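Side-chain contacts in nuclear inclusion protein A (Tobacco vein mottling virus, PDB 3MMG), which probably acts as a cysteine peptidase of the viral 3C type, built on the two-barrel chymotrypsin-like fold of clan PA: residues Glu181-Glu184 and Lys185-Ala188; Lys202-Ala205 and Asp206-Ser209. The protein carries 3 engineered substitutions. All coordinates share one frame; numbering follows the deposited sequence.

Interaction 1: residues Glu181-Glu184 and Lys185-Ala188; sequences EFPE and KFVA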
loop_
_atom_site.group_PDB
_atom_site.type_symbol
_atom_site.label_atom_id
_atom_site.label_comp_id
_atom_site.label_asym_id
_atom_site.label_seq_id
_atom_site.Cartn_x
_atom_site.Cartn_y
_atom_site.Cartn_z
ATOM N N GLU A 181 -6.271 5.760 -2.657
ATOM C CA GLU A 181 -6.293 5.399 -4.068
ATOM C C GLU A 181 -5.004 5.772 -4.765
ATOM O O GLU A 181 -4.379 6.773 -4.424
ATOM C CB GLU A 181 -7.461 6.107 -4.779
ATOM C CG GLU A 181 -7.355 7.630 -4.730
ATOM C CD GLU A 181 -8.068 8.334 -5.867
ATOM O OE1 GLU A 181 -9.282 8.166 -6.022
ATOM O OE2 GLU A 181 -7.396 9.081 -6.600
ATOM N N PHE A 182 -4.627 4.969 -5.760
ATOM C CA PHE A 182 -3.608 5.378 -6.722
ATOM C C PHE A 182 -4.146 6.483 -7.603
ATOM O O PHE A 182 -5.348 6.514 -7.887
ATOM C CB PHE A 182 -3.127 4.175 -7.553
ATOM C CG PHE A 182 -2.268 3.264 -6.741
ATOM C CD1 PHE A 182 -2.831 2.177 -6.072
ATOM C CD2 PHE A 182 -0.940 3.586 -6.506
ATOM C CE1 PHE A 182 -2.067 1.377 -5.240
ATOM C CE2 PHE A 182 -0.150 2.783 -5.655
ATOM C CZ PHE A 182 -0.721 1.687 -5.016
ATOM N N PRO A 183 -3.268 7.396 -8.029
ATOM C CA PRO A 183 -3.645 8.434 -8.973
ATOM C C PRO A 183 -3.641 7.924 -10.423
ATOM O O PRO A 183 -3.174 6.816 -10.709
ATOM C CB PRO A 183 -2.532 9.463 -8.788
ATOM C CG PRO A 183 -1.324 8.624 -8.512
ATOM C CD PRO A 183 -1.863 7.544 -7.591
ATOM N N GLU A 184 -4.178 8.743 -11.325
ATOM C CA GLU A 184 -4.156 8.462 -12.754
ATOM C C GLU A 184 -2.707 8.372 -13.230
ATOM O O GLU A 184 -1.856 9.110 -12.732
ATOM C CB GLU A 184 -4.837 9.607 -13.503
ATOM C CG GLU A 184 -5.354 9.256 -14.903
ATOM C CD GLU A 184 -5.976 10.463 -15.626
ATOM O OE1 GLU A 184 -6.118 11.551 -15.012
ATOM O OE2 GLU A 184 -6.314 10.323 -16.823
ATOM N N LYS A 185 -2.453 7.471 -14.182
ATOM C CA LYS A 185 -1.143 7.317 -14.844
ATOM C C LYS A 185 -0.017 7.117 -13.827
ATOM O O LYS A 185 1.082 7.686 -13.956
ATOM C CB LYS A 185 -0.878 8.535 -15.738
ATOM C CG LYS A 185 -1.854 8.602 -16.896
ATOM C CD LYS A 185 -1.657 9.826 -17.751
ATOM C CE LYS A 185 -2.725 9.865 -18.840
ATOM N NZ LYS A 185 -2.869 11.243 -19.408
ATOM N N PHE A 186 -0.303 6.306 -12.810
ATOM C CA PHE A 186 0.620 6.126 -11.708
ATOM C C PHE A 186 1.984 5.569 -12.145
ATOM O O PHE A 186 3.021 6.134 -11.783
ATOM C CB PHE A 186 -0.003 5.216 -10.632
ATOM C CG PHE A 186 0.948 4.845 -9.535
ATOM C CD1 PHE A 186 1.451 5.819 -8.676
ATOM C CD2 PHE A 186 1.343 3.511 -9.354
ATOM C CE1 PHE A 186 2.339 5.468 -7.653
ATOM C CE2 PHE A 186 2.219 3.162 -8.337
ATOM C CZ PHE A 186 2.718 4.135 -7.491
ATOM N N VAL A 187 1.972 4.451 -12.874
ATOM C CA VAL A 187 3.222 3.806 -13.351
ATOM C C VAL A 187 4.071 4.776 -14.204
ATOM O O VAL A 187 5.253 5.002 -13.920
ATOM C CB VAL A 187 2.912 2.486 -14.091
ATOM C CG1 VAL A 187 4.193 1.857 -14.687
ATOM C CG2 VAL A 187 2.232 1.516 -13.129
ATOM N N ALA A 188 3.439 5.386 -15.208
ATOM C CA ALA A 188 4.111 6.340 -16.096
ATOM C C ALA A 188 4.719 7.516 -15.335
ATOM O O ALA A 188 5.881 7.861 -15.548
ATOM C CB ALA A 188 3.148 6.829 -17.180
HETATM O O HOH W 1 -2.735 4.699 -12.499
#
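Phe182 and Phe186 meet in an inclined edge-to-face pair around the type II beta turn Pro183-Phe186, which leads from strand 177-181 of the closed six-stranded barrel into helix 186-192. The ring centroids are 4.7 Å apart and the planes stand at 54°, well short of perpendicular. Phe182 supplies the edge: its CD2 sits above the middle of the Phe186 ring, and Phe182 CE2 comes to 3.6 Å from Phe186 CE2. The two rings start from differently turned side chains. In Phe182, CG lies beside the backbone N (chi1 -73°), whereas in Phe186 it lies opposite that atom (chi1 173°), which swings the ring back from the first helical residue over the preceding loop. Phe100 makes an edge-to-face pair with each ring, and Ile42 of strand 40-43, in the other sheet of the chain, touches both, so the pair belongs to the packing between the two sheets.

A second apolar contact comes from the proline ring, which crosses Phe186 at a slant and brings Pro183 CD to 3.9 Å from Phe186 CD1.

Charge plays a looser part on the exposed side of the turn. The extended chains of Glu184 and Lys185 run alongside one another in the same direction, yet Glu184 OE2 remains 4.4 Å from Lys185 NZ, beyond salt-bridge range, so any attraction is probably weak.

Polar closure of the turn is indirect. Lys185, at the N-cap, has the left-handed backbone conformation of a type II turn, and its carbonyl accepts a hydrogen bond from Thr189 OG1. Across the mouth of the turn a single water takes the place of a direct backbone bond, donating to Pro183 O at 2.8 Å and accepting from Phe186 N at 2.9 Å.

Interaction 2: residues Lys202-Ala205 and Asp206-Ser209; sequences KFNA and DKIS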
loop_
_atom_site.group_PDB
_atom_site.type_symbol
_atom_site.label_atom_id
_atom_site.label_comp_id
_atom_site.label_asym_id
_atom_site.label_seq_id
_atom_site.Cartn_x
_atom_site.Cartn_y
_atom_site.Cartn_z
ATOM N N LYS A 202 11.037 13.612 4.341
ATOM C CA LYS A 202 10.648 13.290 5.694
ATOM C C LYS A 202 9.120 13.365 5.776
ATOM O O LYS A 202 8.502 14.220 5.124
ATOM C CB LYS A 202 11.320 14.278 6.647
ATOM C CG LYS A 202 10.937 14.152 8.100
ATOM C CD LYS A 202 11.800 15.075 8.944
ATOM C CE LYS A 202 11.218 15.249 10.338
ATOM N NZ LYS A 202 12.170 15.986 11.227
ATOM N N PHE A 203 8.530 12.454 6.546
ATOM C CA PHE A 203 7.075 12.374 6.697
ATOM C C PHE A 203 6.486 13.613 7.356
ATOM O O PHE A 203 7.022 14.119 8.336
ATOM C CB PHE A 203 6.664 11.127 7.484
ATOM C CG PHE A 203 5.169 11.000 7.690
ATOM C CD1 PHE A 203 4.335 10.631 6.632
ATOM C CD2 PHE A 203 4.602 11.256 8.931
ATOM C CE1 PHE A 203 2.960 10.513 6.815
ATOM C CE2 PHE A 203 3.224 11.143 9.135
ATOM C CZ PHE A 203 2.402 10.768 8.072
ATOM N N ASN A 204 5.367 14.078 6.810
ATOM C CA ASN A 204 4.638 15.205 7.383
ATOM C C ASN A 204 3.149 15.008 7.111
ATOM O O ASN A 204 2.717 15.145 5.977
ATOM C CB ASN A 204 5.127 16.510 6.750
ATOM C CG ASN A 204 4.427 17.748 7.319
ATOM O OD1 ASN A 204 3.626 17.660 8.249
ATOM N ND2 ASN A 204 4.756 18.909 6.765
ATOM N N ALA A 205 2.392 14.659 8.144
ATOM C CA ALA A 205 0.953 14.387 7.990
ATOM C C ALA A 205 0.200 15.575 7.415
ATOM O O ALA A 205 -0.812 15.395 6.737
ATOM C CB ALA A 205 0.329 13.964 9.318
ATOM N N ASP A 206 0.692 16.787 7.691
ATOM C CA ASP A 206 0.067 18.018 7.196
ATOM C C ASP A 206 0.090 18.135 5.687
ATOM O O ASP A 206 -0.630 18.949 5.119
ATOM C CB ASP A 206 0.753 19.252 7.787
ATOM C CG ASP A 206 0.469 19.423 9.255
ATOM O OD1 ASP A 206 -0.457 18.749 9.771
ATOM O OD2 ASP A 206 1.171 20.253 9.894
ATOM N N LYS A 207 0.923 17.331 5.035
ATOM C CA LYS A 207 1.029 17.367 3.590
ATOM C C LYS A 207 0.077 16.375 2.920
ATOM O O LYS A 207 0.023 16.304 1.694
ATOM C CB LYS A 207 2.468 17.109 3.145
ATOM C CG LYS A 207 3.448 18.142 3.696
ATOM C CD LYS A 207 4.697 18.197 2.866
ATOM C CE LYS A 207 5.362 19.567 2.974
ATOM N NZ LYS A 207 6.453 19.706 1.957
ATOM N N ILE A 208 -0.662 15.614 3.720
ATOM C CA ILE A 208 -1.711 14.731 3.194
ATOM C C ILE A 208 -3.037 15.491 3.279
ATOM O O ILE A 208 -3.241 16.256 4.219
ATOM C CB ILE A 208 -1.725 13.391 3.974
ATOM C CG1 ILE A 208 -0.492 12.570 3.567
ATOM C CG2 ILE A 208 -3.025 12.612 3.747
ATOM C CD1 ILE A 208 -0.090 11.517 4.559
ATOM N N SER A 209 -3.900 15.300 2.288
ATOM C CA SER A 209 -5.240 15.926 2.265
ATOM C C SER A 209 -6.205 15.120 3.139
ATOM O O SER A 209 -6.407 13.918 2.899
ATOM C CB SER A 209 -5.763 16.006 0.824
ATOM O OG SER A 209 -5.074 16.987 0.047
HETATM O O HOH W 2 3.734 21.162 8.757
#
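Asn204 folds back onto Asp206 and Lys207 in an Asx turn that opens a short 3-10 segment, within the loop between helix 186-192 and strand 214-215. The compact part is the turn itself. Asn204 OD1 accepts the amide of Asp206, 3.1 Å from Asp206 N, in a rather bent bond (142° at the hydrogen) whose donor stands well out of the side-chain carbonyl plane. Asn204 reaches this position with CG opposite its backbone N (chi1 -179°). Its main chain adds a straighter bond, Lys207 N to Asn204 O at 3.0 Å, and the next step repeats the three-residue spacing, Ile208 N to Ala205 O at 3.0 Å. Ala205 O also accepts Trp210 NE1, so two donors grip this one carbonyl as the chain leaves the turn.

On the side of Phe203 the packing is apolar and thinner. Phe203 and the buried Ile208 cross at about a right angle, meeting through Phe203 CE1 and Ile208 CD1 at 3.9 Å, and Ala205 N stands over one face of the Phe203 ring, offset toward its rim. Gln45 touches both side chains, while Phe203 also packs against an aromatic side chain of the bound peptide. Phe203 is thus the residue of this contact that reaches the ligand.

The solvent side is looser. Lys207 is exposed and its extended chain leads outward, but its base passes across the Asn204 amide, with Lys207 CG 3.4 Å from Asn204 ND2. The exposed Asp206 carboxylate is linked to the same amide through water, its plane turned 57° from that of the amide. That water accepts from Asn204 ND2 at 3.2 Å and donates to Asp206 OD2 at 2.9 Å.

Overall arrangement
Interactions 1 and 2 follow each other along the chain, with centres 19 Å apart and no touch between them. Both are tight turns, but they serve different places. Interaction 1 joins a barrel strand to helix 186-192 and points two buried aromatic rings into the packing between the sheets, while the exposed Glu184 and Lys185 stay on the solvent side. Interaction 2 lies farther from the centre of the chain, in the loop that follows the same helix, and is largely a surface contact held by backbone and amide hydrogen bonds; its one aromatic ring, Phe203, packs against the bound peptide. Water bridges main-chain atoms in 181-188 but side chains in 202-209.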